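Local coordinates for hydrophilic protein, virA protein (Chromobacterium violaceum, PDB 3BO6) that is a phosphothreonine lyase effector that probably strips the phosphate from phosphothreonine in host proteins by elimination rather than hydrolysis, at residues 80-85 and 212-217; 88-93 and 123-128; 179-184 and 189-194. One frame throughout, in Å; residues are numbered along the deposited sequence.

Interaction 1 (80-85 and 212-217); sequences AGDKFH and EPFYRL. With SO4 (sulfate ion), chain C.
Asp-82 lays its carboxylate almost flat on one face of the Phe-214 ring, the two planes only 13° apart, with Asp-82 CG over the ring's rim near Phe-214 CG, 3.6 Å away. Just behind it, Asp-82 CB sits 4.0 Å from the Phe-214 ring centroid and close to the ring normal, a CH-pi contact. This is the tight part of the interface. Phe-214 has CG anti to its backbone N (chi1 176°), which carries the ring off the start of the helix toward the strand. The stacked carboxylate is held from outside: OD1 bonds to Tyr-191 OH and Asn-193 ND2, OD2 to Tyr-147 OH. These donors would be expected to offset the nearness of Glu-212, which itself pairs with Arg-196.

Phe-84 packs more loosely. Its CZ approaches Phe-214 CE2 at 3.7 Å, but the ring centroids are 6.0 Å apart and the planes inclined at 48°, so little ring area overlaps. No hydrogen bond joins the two segments.

Lys-83 points away from the helix and reaches the sulfate pocket, where NZ donates to sulfate O2 at 2.8 Å. His-85 NE2 meets sulfate O4 in the ring plane at 2.7 Å. The ion, probably from the crystallisation liquor, is consistent with a site for substrate phosphate.

Strand 82-86 runs between strands 134-137 and 189-193; Phe-214 also meets Val-138 and Tyr-147, while Pro-213 rests on helix 7-14 and Leu-217 on helix 16-24.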
loop_
_atom_site.group_PDB
_atom_site.type_symbol
_atom_site.label_atom_id
_atom_site.label_comp_id
_atom_site.label_asym_id
_atom_site.label_seq_id
_atom_site.Cartn_x
_atom_site.Cartn_y
_atom_site.Cartn_z
ATOM N N ALA A 80 5.439 4.173 -10.378
ATOM C CA ALA A 80 4.586 4.268 -11.552
ATOM C C ALA A 80 3.147 4.594 -11.165
ATOM O O ALA A 80 2.211 4.384 -11.946
ATOM C CB ALA A 80 4.667 2.971 -12.361
ATOM N N GLY A 81 2.972 5.128 -9.954
ATOM C CA GLY A 81 1.675 5.620 -9.518
ATOM C C GLY A 81 0.807 4.664 -8.724
ATOM O O GLY A 81 -0.194 5.086 -8.165
ATOM N N ASP A 82 1.170 3.383 -8.669
ATOM C CA ASP A 82 0.305 2.417 -7.996
ATOM C C ASP A 82 0.406 2.526 -6.482
ATOM O O ASP A 82 1.508 2.492 -5.909
ATOM C CB ASP A 82 0.620 1.006 -8.490
ATOM C CG ASP A 82 0.403 0.871 -9.974
ATOM O OD1 ASP A 82 -0.695 1.223 -10.433
ATOM O OD2 ASP A 82 1.327 0.428 -10.695
ATOM N N LYS A 83 -0.731 2.694 -5.819
ATOM C CA LYS A 83 -0.719 2.801 -4.367
ATOM C C LYS A 83 -1.951 2.154 -3.765
ATOM O O LYS A 83 -3.029 2.075 -4.380
ATOM C CB LYS A 83 -0.581 4.264 -3.928
ATOM C CG LYS A 83 -1.814 5.114 -4.175
ATOM C CD LYS A 83 -1.467 6.627 -4.257
ATOM C CE LYS A 83 -0.898 7.159 -2.961
ATOM N NZ LYS A 83 -0.498 8.593 -3.115
ATOM N N PHE A 84 -1.785 1.687 -2.534
ATOM C CA PHE A 84 -2.897 1.182 -1.753
ATOM C C PHE A 84 -3.139 2.046 -0.543
ATOM O O PHE A 84 -2.208 2.624 0.018
ATOM C CB PHE A 84 -2.610 -0.232 -1.223
ATOM C CG PHE A 84 -2.392 -1.258 -2.286
ATOM C CD1 PHE A 84 -1.128 -1.800 -2.499
ATOM C CD2 PHE A 84 -3.458 -1.741 -3.025
ATOM C CE1 PHE A 84 -0.921 -2.786 -3.466
ATOM C CE2 PHE A 84 -3.271 -2.726 -3.996
ATOM C CZ PHE A 84 -1.989 -3.240 -4.214
ATOM N N HIS A 85 -4.388 2.080 -0.103
ATOM C CA HIS A 85 -4.713 2.617 1.205
ATOM C C HIS A 85 -5.265 1.480 2.037
ATOM O O HIS A 85 -5.776 0.484 1.498
ATOM C CB HIS A 85 -5.761 3.714 1.070
ATOM C CG HIS A 85 -5.292 4.896 0.290
ATOM N ND1 HIS A 85 -5.808 5.224 -0.941
ATOM C CD2 HIS A 85 -4.360 5.838 0.576
ATOM C CE1 HIS A 85 -5.210 6.318 -1.389
ATOM N NE2 HIS A 85 -4.335 6.713 -0.482
ATOM N N GLU A 212 -7.407 -0.484 -14.681
ATOM C CA GLU A 212 -5.952 -0.440 -14.585
ATOM C C GLU A 212 -5.384 -1.846 -14.594
ATOM O O GLU A 212 -5.760 -2.670 -13.768
ATOM C CB GLU A 212 -5.528 0.238 -13.278
ATOM C CG GLU A 212 -5.667 1.762 -13.292
ATOM C CD GLU A 212 -4.548 2.458 -14.069
ATOM O OE1 GLU A 212 -3.453 1.873 -14.233
ATOM O OE2 GLU A 212 -4.759 3.623 -14.485
ATOM N N PRO A 213 -4.450 -2.130 -15.503
ATOM C CA PRO A 213 -3.878 -3.480 -15.536
ATOM C C PRO A 213 -3.318 -3.911 -14.167
ATOM O O PRO A 213 -3.568 -5.034 -13.748
ATOM C CB PRO A 213 -2.791 -3.350 -16.614
ATOM C CG PRO A 213 -3.391 -2.360 -17.592
ATOM C CD PRO A 213 -4.077 -1.331 -16.688
ATOM N N PHE A 214 -2.624 -3.022 -13.463
ATOM C CA PHE A 214 -2.092 -3.398 -12.162
ATOM C C PHE A 214 -3.203 -3.817 -11.206
ATOM O O PHE A 214 -3.074 -4.826 -10.496
ATOM C CB PHE A 214 -1.244 -2.262 -11.549
ATOM C CG PHE A 214 -0.743 -2.574 -10.145
ATOM C CD1 PHE A 214 0.451 -3.249 -9.962
ATOM C CD2 PHE A 214 -1.491 -2.231 -9.029
ATOM C CE1 PHE A 214 0.905 -3.554 -8.684
ATOM C CE2 PHE A 214 -1.042 -2.534 -7.757
ATOM C CZ PHE A 214 0.155 -3.202 -7.593
ATOM N N TYR A 215 -4.285 -3.053 -11.177
ATOM C CA TYR A 215 -5.410 -3.376 -10.309
ATOM C C TYR A 215 -6.014 -4.728 -10.677
ATOM O O TYR A 215 -6.309 -5.546 -9.809
ATOM C CB TYR A 215 -6.490 -2.296 -10.397
ATOM C CG TYR A 215 -7.715 -2.633 -9.572
ATOM C CD1 TYR A 215 -7.680 -2.539 -8.192
ATOM C CD2 TYR A 215 -8.902 -3.056 -10.170
ATOM C CE1 TYR A 215 -8.790 -2.840 -7.421
ATOM C CE2 TYR A 215 -10.018 -3.371 -9.395
ATOM C CZ TYR A 215 -9.953 -3.239 -8.019
ATOM O OH TYR A 215 -11.040 -3.544 -7.231
ATOM N N ARG A 216 -6.190 -4.975 -11.968
ATOM C CA ARG A 216 -6.756 -6.244 -12.409
ATOM C C ARG A 216 -5.871 -7.417 -11.985
ATOM O O ARG A 216 -6.365 -8.473 -11.577
ATOM C CB ARG A 216 -6.966 -6.228 -13.922
ATOM C CG ARG A 216 -7.966 -5.153 -14.364
ATOM C CD ARG A 216 -8.228 -5.195 -15.867
ATOM N NE ARG A 216 -8.909 -6.431 -16.242
ATOM C CZ ARG A 216 -9.148 -6.789 -17.498
ATOM N NH1 ARG A 216 -8.722 -6.009 -18.485
ATOM N NH2 ARG A 216 -9.768 -7.939 -17.755
ATOM N N LEU A 217 -4.556 -7.217 -12.039
ATOM C CA LEU A 217 -3.616 -8.252 -11.592
ATOM C C LEU A 217 -3.708 -8.494 -10.079
ATOM O O LEU A 217 -3.452 -9.597 -9.608
ATOM C CB LEU A 217 -2.202 -7.863 -12.010
ATOM C CG LEU A 217 -1.983 -7.908 -13.540
ATOM C CD1 LEU A 217 -0.707 -7.163 -13.950
ATOM C CD2 LEU A 217 -1.942 -9.344 -14.051
HETATM S S SO4 C . -3.612 9.837 -1.939
HETATM O O1 SO4 C . -4.813 9.144 -2.447
HETATM O O2 SO4 C . -2.782 10.273 -3.053
HETATM O O3 SO4 C . -4.028 10.995 -1.168
HETATM O O4 SO4 C . -2.827 8.923 -1.107
#

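Interaction 2 (88-93 and 123-128); sequences VQREQV and DQQSRV. With SO4 (sulfate ion), chain C.
Arg-90 reaches across to the turn at Gln-124 and Gln-125, and its hydrogen bonds carry the contact. NH1 donates to the backbone carbonyl Gln-124 O at 2.8 Å, with an N-H...O angle of 147°; the acceptor lies near the guanidinium plane, but the donor stands above the carbonyl plane. The same NH1 makes a weak, bent bond to Gln-125 OE1 at 3.3 Å, and that amide is turned nearly at right angles (88°) to the guanidinium.

Van der Waals contact is slight: Arg-90 CD lies 3.4 Å from Gln-124 O, with Gln-124 OE1 a little farther off. The arginine leaves its backbone extended and bends only at chi3 (57°), which swings the guanidinium over to the turn.

One salt bridge lies within 88-93, Arg-90 NE to Glu-91 OE2 at 3.0 Å, and fixes the guanidinium's other edge. Glu-91 OE1 in turn takes a bond from Gln-89 NE2. A water extends this network from one loop to the other, donating to Glu-91 OE2 at 2.8 Å and to Gln-124 OE1 at 3.1 Å.

The local turns shape 123-128: a type I turn from Asp-123 to Ser-126, with an Asx turn from Asp-123 OD1 to Gln-125 N, and then an ST turn at Ser-126. Beyond them Arg-127 grips the sulfate edge-on, NH1 to O3 at 2.8 Å and NH2 to O1 at 2.9 Å.

With one short direct bond, one weak one and a water bridge, the two loops are joined by polar, partly hydrated chemistry at the surface, and no apolar side-chain pair links them.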
loop_
_atom_site.group_PDB
_atom_site.type_symbol
_atom_site.label_atom_id
_atom_site.label_comp_id
_atom_site.label_asym_id
_atom_site.label_seq_id
_atom_site.Cartn_x
_atom_site.Cartn_y
_atom_site.Cartn_z
ATOM N N VAL A 88 -9.174 1.588 8.487
ATOM C CA VAL A 88 -9.739 1.019 9.706
ATOM C C VAL A 88 -10.605 2.056 10.417
ATOM O O VAL A 88 -10.634 3.242 10.035
ATOM C CB VAL A 88 -8.639 0.490 10.653
ATOM C CG1 VAL A 88 -7.810 -0.597 9.969
ATOM C CG2 VAL A 88 -7.748 1.626 11.155
ATOM N N GLN A 89 -11.348 1.623 11.423
ATOM C CA GLN A 89 -12.131 2.573 12.206
ATOM C C GLN A 89 -11.199 3.639 12.806
ATOM O O GLN A 89 -10.123 3.318 13.313
ATOM C CB GLN A 89 -12.910 1.828 13.289
ATOM C CG GLN A 89 -14.190 2.535 13.730
ATOM C CD GLN A 89 -13.901 3.634 14.717
ATOM O OE1 GLN A 89 -13.005 3.504 15.547
ATOM N NE2 GLN A 89 -14.651 4.731 14.631
ATOM N N ARG A 90 -11.622 4.902 12.733
ATOM C CA ARG A 90 -10.791 6.042 13.127
ATOM C C ARG A 90 -10.100 5.894 14.484
ATOM O O ARG A 90 -8.941 6.245 14.625
ATOM C CB ARG A 90 -11.628 7.324 13.100
ATOM C CG ARG A 90 -10.866 8.607 13.473
ATOM C CD ARG A 90 -11.730 9.863 13.280
ATOM N NE ARG A 90 -12.974 9.814 14.050
ATOM C CZ ARG A 90 -14.042 10.560 13.782
ATOM N NH1 ARG A 90 -14.016 11.421 12.769
ATOM N NH2 ARG A 90 -15.132 10.457 14.531
ATOM N N GLU A 91 -10.808 5.365 15.475
ATOM C CA GLU A 91 -10.249 5.244 16.823
ATOM C C GLU A 91 -9.320 4.033 17.019
ATOM O O GLU A 91 -8.733 3.855 18.096
ATOM C CB GLU A 91 -11.386 5.229 17.860
ATOM C CG GLU A 91 -12.021 6.607 18.128
ATOM C CD GLU A 91 -12.972 7.071 17.030
ATOM O OE1 GLU A 91 -13.818 6.271 16.593
ATOM O OE2 GLU A 91 -12.879 8.249 16.610
ATOM N N GLN A 92 -9.189 3.205 15.982
ATOM C CA GLN A 92 -8.422 1.958 16.076
ATOM C C GLN A 92 -7.065 1.988 15.345
ATOM O O GLN A 92 -6.418 0.960 15.194
ATOM C CB GLN A 92 -9.268 0.774 15.573
ATOM C CG GLN A 92 -10.493 0.501 16.455
ATOM C CD GLN A 92 -11.388 -0.600 15.927
ATOM O OE1 GLN A 92 -11.060 -1.261 14.953
ATOM N NE2 GLN A 92 -12.544 -0.780 16.559
ATOM N N VAL A 93 -6.620 3.160 14.914
ATOM C CA VAL A 93 -5.349 3.228 14.196
ATOM C C VAL A 93 -4.142 2.666 14.971
ATOM O O VAL A 93 -3.363 1.906 14.420
ATOM C CB VAL A 93 -5.089 4.643 13.634
ATOM C CG1 VAL A 93 -3.735 4.709 12.982
ATOM C CG2 VAL A 93 -6.174 4.992 12.625
ATOM N N ASP A 123 -6.802 16.435 10.653
ATOM C CA ASP A 123 -8.202 16.849 10.692
ATOM C C ASP A 123 -9.030 15.573 10.879
ATOM O O ASP A 123 -8.944 14.657 10.068
ATOM C CB ASP A 123 -8.501 17.540 9.356
ATOM C CG ASP A 123 -9.988 17.655 9.030
ATOM O OD1 ASP A 123 -10.864 17.394 9.877
ATOM O OD2 ASP A 123 -10.276 18.023 7.868
ATOM N N GLN A 124 -9.821 15.496 11.950
ATOM C CA GLN A 124 -10.496 14.239 12.280
ATOM C C GLN A 124 -11.555 13.815 11.270
ATOM O O GLN A 124 -12.007 12.677 11.312
ATOM C CB GLN A 124 -11.109 14.284 13.678
ATOM C CG GLN A 124 -10.091 14.405 14.807
ATOM C CD GLN A 124 -9.237 13.151 14.993
ATOM O OE1 GLN A 124 -9.757 12.065 15.257
ATOM N NE2 GLN A 124 -7.927 13.301 14.851
ATOM N N GLN A 125 -11.965 14.726 10.385
ATOM C CA GLN A 125 -12.950 14.397 9.355
ATOM C C GLN A 125 -12.306 14.178 7.996
ATOM O O GLN A 125 -13.011 13.939 7.006
ATOM C CB GLN A 125 -14.026 15.490 9.219
ATOM C CG GLN A 125 -14.796 15.797 10.490
ATOM C CD GLN A 125 -15.316 14.551 11.179
ATOM O OE1 GLN A 125 -15.255 14.441 12.402
ATOM N NE2 GLN A 125 -15.828 13.605 10.398
ATOM N N SER A 126 -10.984 14.262 7.938
ATOM C CA SER A 126 -10.243 14.056 6.696
ATOM C C SER A 126 -10.453 12.664 6.094
ATOM O O SER A 126 -10.669 11.679 6.818
ATOM C CB SER A 126 -8.739 14.250 6.932
ATOM O OG SER A 126 -8.003 13.949 5.755
ATOM N N ARG A 127 -10.354 12.587 4.770
ATOM C CA ARG A 127 -10.383 11.298 4.087
ATOM C C ARG A 127 -9.253 10.347 4.526
ATOM O O ARG A 127 -9.344 9.141 4.302
ATOM C CB ARG A 127 -10.359 11.501 2.559
ATOM C CG ARG A 127 -9.065 12.121 2.041
ATOM C CD ARG A 127 -9.173 12.344 0.538
ATOM N NE ARG A 127 -8.873 11.161 -0.286
ATOM C CZ ARG A 127 -7.640 10.763 -0.578
ATOM N NH1 ARG A 127 -6.591 11.408 -0.066
ATOM N NH2 ARG A 127 -7.456 9.709 -1.357
ATOM N N VAL A 128 -8.192 10.867 5.147
ATOM C CA VAL A 128 -7.114 10.013 5.657
ATOM C C VAL A 128 -7.176 9.863 7.186
ATOM O O VAL A 128 -6.270 9.309 7.796
ATOM C CB VAL A 128 -5.697 10.464 5.211
ATOM C CG1 VAL A 128 -5.576 10.515 3.678
ATOM C CG2 VAL A 128 -5.303 11.801 5.845
HETATM S S SO4 C . -3.612 9.837 -1.939
HETATM O O1 SO4 C . -4.813 9.144 -2.447
HETATM O O2 SO4 C . -2.782 10.273 -3.053
HETATM O O3 SO4 C . -4.028 10.995 -1.168
HETATM O O4 SO4 C . -2.827 8.923 -1.107
HETATM O O HOH W 1 -10.710 9.904 17.304
#

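Interaction 3 (179-184 and 189-194); sequences SDVHPE and VSYRNE. With SO4 (sulfate ion), chain C.
The loop 179-184 meets strand 189-193 through a single antiparallel bridge, Val-181 with Tyr-191 as a hydrogen-bonded pair; the end-to-end directions of the touching parts are 129° apart, well short of exactly antiparallel, and just one bridge forms. Val-181 N donates to Tyr-191 O at 3.0 Å and Tyr-191 N returns a bond to Val-181 O at 2.9 Å, both in the carbonyl planes. The loop thereby runs along the outer side of strand 189-193, the last strand of the antiparallel sheet, whose neighbour within the sheet is strand 82-86.

Asp-180 carries the polar side-chain contacts. Ser-190 OG donates to Asp-180 OD2 at 2.7 Å, arriving on the anti side close to the carboxylate plane, and His-85 ND1 binds this same oxygen from strand 82-86. OD1 takes a bond from Ser-179 OG at 2.8 Å, coming from above the plane. With both oxygens engaged, the carboxylate's rotation is fixed, and as a second-shell group it positions the His-85 ring, which touches the sulfate.

Arg-192 crosses Asp-180 at about a right angle, its CD 3.5 Å from Asp-180 OD1. The charges stay beyond salt-bridge range because CG sits between the backbone N and carbonyl carbon (chi1 77°) and the extended chain carries the guanidinium past Asp-180 to the anion. Arg-192 NE meets sulfate O1 at 2.9 Å and NH2 meets O2 at 2.9 Å, each N-H...O angle 166°, a two-pronged edge-on grip completed by Lys-83, His-85, Arg-127 and Arg-199. On the other face from Ser-190 and Arg-192, Tyr-191 presents its ring edge to Val-181 CG2.

Farther along, the buried carbonyl Val-189 O finds no polar partner and abuts His-182 CB at 3.4 Å.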
loop_
_atom_site.group_PDB
_atom_site.type_symbol
_atom_site.label_atom_id
_atom_site.label_comp_id
_atom_site.label_asym_id
_atom_site.label_seq_id
_atom_site.Cartn_x
_atom_site.Cartn_y
_atom_site.Cartn_z
ATOM N N SER A 179 -12.075 8.217 -3.609
ATOM C CA SER A 179 -11.149 8.211 -4.746
ATOM C C SER A 179 -10.826 6.818 -5.286
ATOM O O SER A 179 -10.515 6.671 -6.463
ATOM C CB SER A 179 -9.826 8.881 -4.371
ATOM O OG SER A 179 -9.219 8.235 -3.257
ATOM N N ASP A 180 -10.893 5.804 -4.421
ATOM C CA ASP A 180 -10.297 4.505 -4.704
ATOM C C ASP A 180 -11.312 3.476 -5.170
ATOM O O ASP A 180 -12.529 3.683 -5.046
ATOM C CB ASP A 180 -9.676 3.929 -3.416
ATOM C CG ASP A 180 -8.391 4.612 -2.978
ATOM O OD1 ASP A 180 -8.005 5.716 -3.438
ATOM O OD2 ASP A 180 -7.743 4.001 -2.100
ATOM N N VAL A 181 -10.808 2.324 -5.616
ATOM C CA VAL A 181 -11.667 1.169 -5.900
ATOM C C VAL A 181 -11.162 -0.041 -5.125
ATOM O O VAL A 181 -10.011 -0.085 -4.686
ATOM C CB VAL A 181 -11.726 0.824 -7.419
ATOM C CG1 VAL A 181 -12.415 1.947 -8.211
ATOM C CG2 VAL A 181 -10.327 0.549 -7.959
ATOM N N HIS A 182 -12.044 -1.009 -4.920
ATOM C CA HIS A 182 -11.665 -2.242 -4.247
ATOM C C HIS A 182 -12.683 -3.302 -4.642
ATOM O O HIS A 182 -13.831 -2.979 -4.954
ATOM C CB HIS A 182 -11.663 -2.064 -2.721
ATOM C CG HIS A 182 -13.020 -1.822 -2.142
ATOM N ND1 HIS A 182 -13.811 -2.834 -1.636
ATOM C CD2 HIS A 182 -13.735 -0.684 -2.006
ATOM C CE1 HIS A 182 -14.953 -2.323 -1.208
ATOM N NE2 HIS A 182 -14.929 -1.019 -1.414
ATOM N N PRO A 183 -12.266 -4.569 -4.623
ATOM C CA PRO A 183 -13.200 -5.672 -4.903
ATOM C C PRO A 183 -13.937 -6.055 -3.623
ATOM O O PRO A 183 -13.511 -5.686 -2.531
ATOM C CB PRO A 183 -12.274 -6.813 -5.308
ATOM C CG PRO A 183 -11.019 -6.559 -4.540
ATOM C CD PRO A 183 -10.879 -5.043 -4.468
ATOM N N GLU A 184 -15.019 -6.815 -3.756
ATOM C CA GLU A 184 -15.818 -7.227 -2.599
ATOM C C GLU A 184 -14.997 -7.928 -1.516
ATOM O O GLU A 184 -15.297 -7.789 -0.326
ATOM C CB GLU A 184 -16.970 -8.134 -3.043
ATOM C CG GLU A 184 -17.846 -7.537 -4.129
ATOM C CD GLU A 184 -18.526 -8.601 -4.972
ATOM O OE1 GLU A 184 -18.810 -9.696 -4.438
ATOM O OE2 GLU A 184 -18.771 -8.343 -6.170
ATOM N N VAL A 189 -8.460 -2.800 2.385
ATOM C CA VAL A 189 -7.561 -2.254 1.382
ATOM C C VAL A 189 -8.319 -1.688 0.182
ATOM O O VAL A 189 -9.359 -2.227 -0.238
ATOM C CB VAL A 189 -6.562 -3.334 0.917
ATOM C CG1 VAL A 189 -5.694 -2.821 -0.224
ATOM C CG2 VAL A 189 -5.692 -3.800 2.095
ATOM N N SER A 190 -7.797 -0.588 -0.355
ATOM C CA SER A 190 -8.297 -0.039 -1.620
ATOM C C SER A 190 -7.149 0.503 -2.449
ATOM O O SER A 190 -6.020 0.623 -1.951
ATOM C CB SER A 190 -9.393 1.012 -1.397
ATOM O OG SER A 190 -8.903 2.099 -0.626
ATOM N N TYR A 191 -7.425 0.816 -3.708
ATOM C CA TYR A 191 -6.384 1.156 -4.680
ATOM C C TYR A 191 -6.690 2.395 -5.510
ATOM O O TYR A 191 -7.844 2.659 -5.849
ATOM C CB TYR A 191 -6.268 -0.015 -5.656
ATOM C CG TYR A 191 -5.460 0.285 -6.916
ATOM C CD1 TYR A 191 -4.068 0.223 -6.901
ATOM C CD2 TYR A 191 -6.098 0.637 -8.110
ATOM C CE1 TYR A 191 -3.329 0.472 -8.060
ATOM C CE2 TYR A 191 -5.360 0.906 -9.260
ATOM C CZ TYR A 191 -3.991 0.812 -9.226
ATOM O OH TYR A 191 -3.262 1.066 -10.383
ATOM N N ARG A 192 -5.647 3.134 -5.858
ATOM C CA ARG A 192 -5.738 4.039 -7.007
ATOM C C ARG A 192 -4.383 4.187 -7.667
ATOM O O ARG A 192 -3.347 3.804 -7.101
ATOM C CB ARG A 192 -6.343 5.415 -6.671
ATOM C CG ARG A 192 -5.402 6.367 -5.963
ATOM C CD ARG A 192 -6.089 7.709 -5.615
ATOM N NE ARG A 192 -5.114 8.753 -5.265
ATOM C CZ ARG A 192 -4.558 9.564 -6.155
ATOM N NH1 ARG A 192 -4.894 9.468 -7.446
ATOM N NH2 ARG A 192 -3.674 10.475 -5.755
ATOM N N ASN A 193 -4.393 4.702 -8.894
ATOM C CA ASN A 193 -3.154 5.054 -9.575
ATOM C C ASN A 193 -2.981 6.562 -9.702
ATOM O O ASN A 193 -3.835 7.242 -10.262
ATOM C CB ASN A 193 -3.082 4.401 -10.959
ATOM C CG ASN A 193 -1.781 4.728 -11.660
ATOM O OD1 ASN A 193 -1.615 5.844 -12.163
ATOM N ND2 ASN A 193 -0.833 3.802 -11.640
ATOM N N GLU A 194 -1.863 7.081 -9.202
ATOM C CA GLU A 194 -1.631 8.534 -9.146
ATOM C C GLU A 194 -1.570 9.211 -10.501
ATOM O O GLU A 194 -1.893 10.390 -10.612
ATOM C CB GLU A 194 -0.293 8.836 -8.468
ATOM C CG GLU A 194 -0.252 8.564 -7.021
ATOM C CD GLU A 194 0.929 9.239 -6.346
ATOM O OE1 GLU A 194 1.169 8.926 -5.174
ATOM O OE2 GLU A 194 1.617 10.056 -6.995
HETATM S S SO4 C . -3.612 9.837 -1.939
HETATM O O1 SO4 C . -4.813 9.144 -2.447
HETATM O O2 SO4 C . -2.782 10.273 -3.053
HETATM O O3 SO4 C . -4.028 10.995 -1.168
HETATM O O4 SO4 C . -2.827 8.923 -1.107
#

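Overall arrangement
Interactions 1 and 3 are buried and share the sheet, their strands 82-86 and 189-193 being neighbours; their centres lie about 8 Å apart. Interaction 1 is chiefly ring and carboxylate packing of a helix on the strand, whereas interaction 3 is backbone bridging with a bonded carboxylate. Interaction 2, about 17 Å from interaction 3 and 23 Å from interaction 1 between centres, joins two surface loops by polar and water-mediated bonds. The sulfate unites all three: strand 82-86, the 123-128 loop and strand 189-193 each supply at least one basic side chain, and Arg-127 NH2 also reaches Ser-179 OG at 3.0 Å. The pocket is thus assembled from sheet and loop alike.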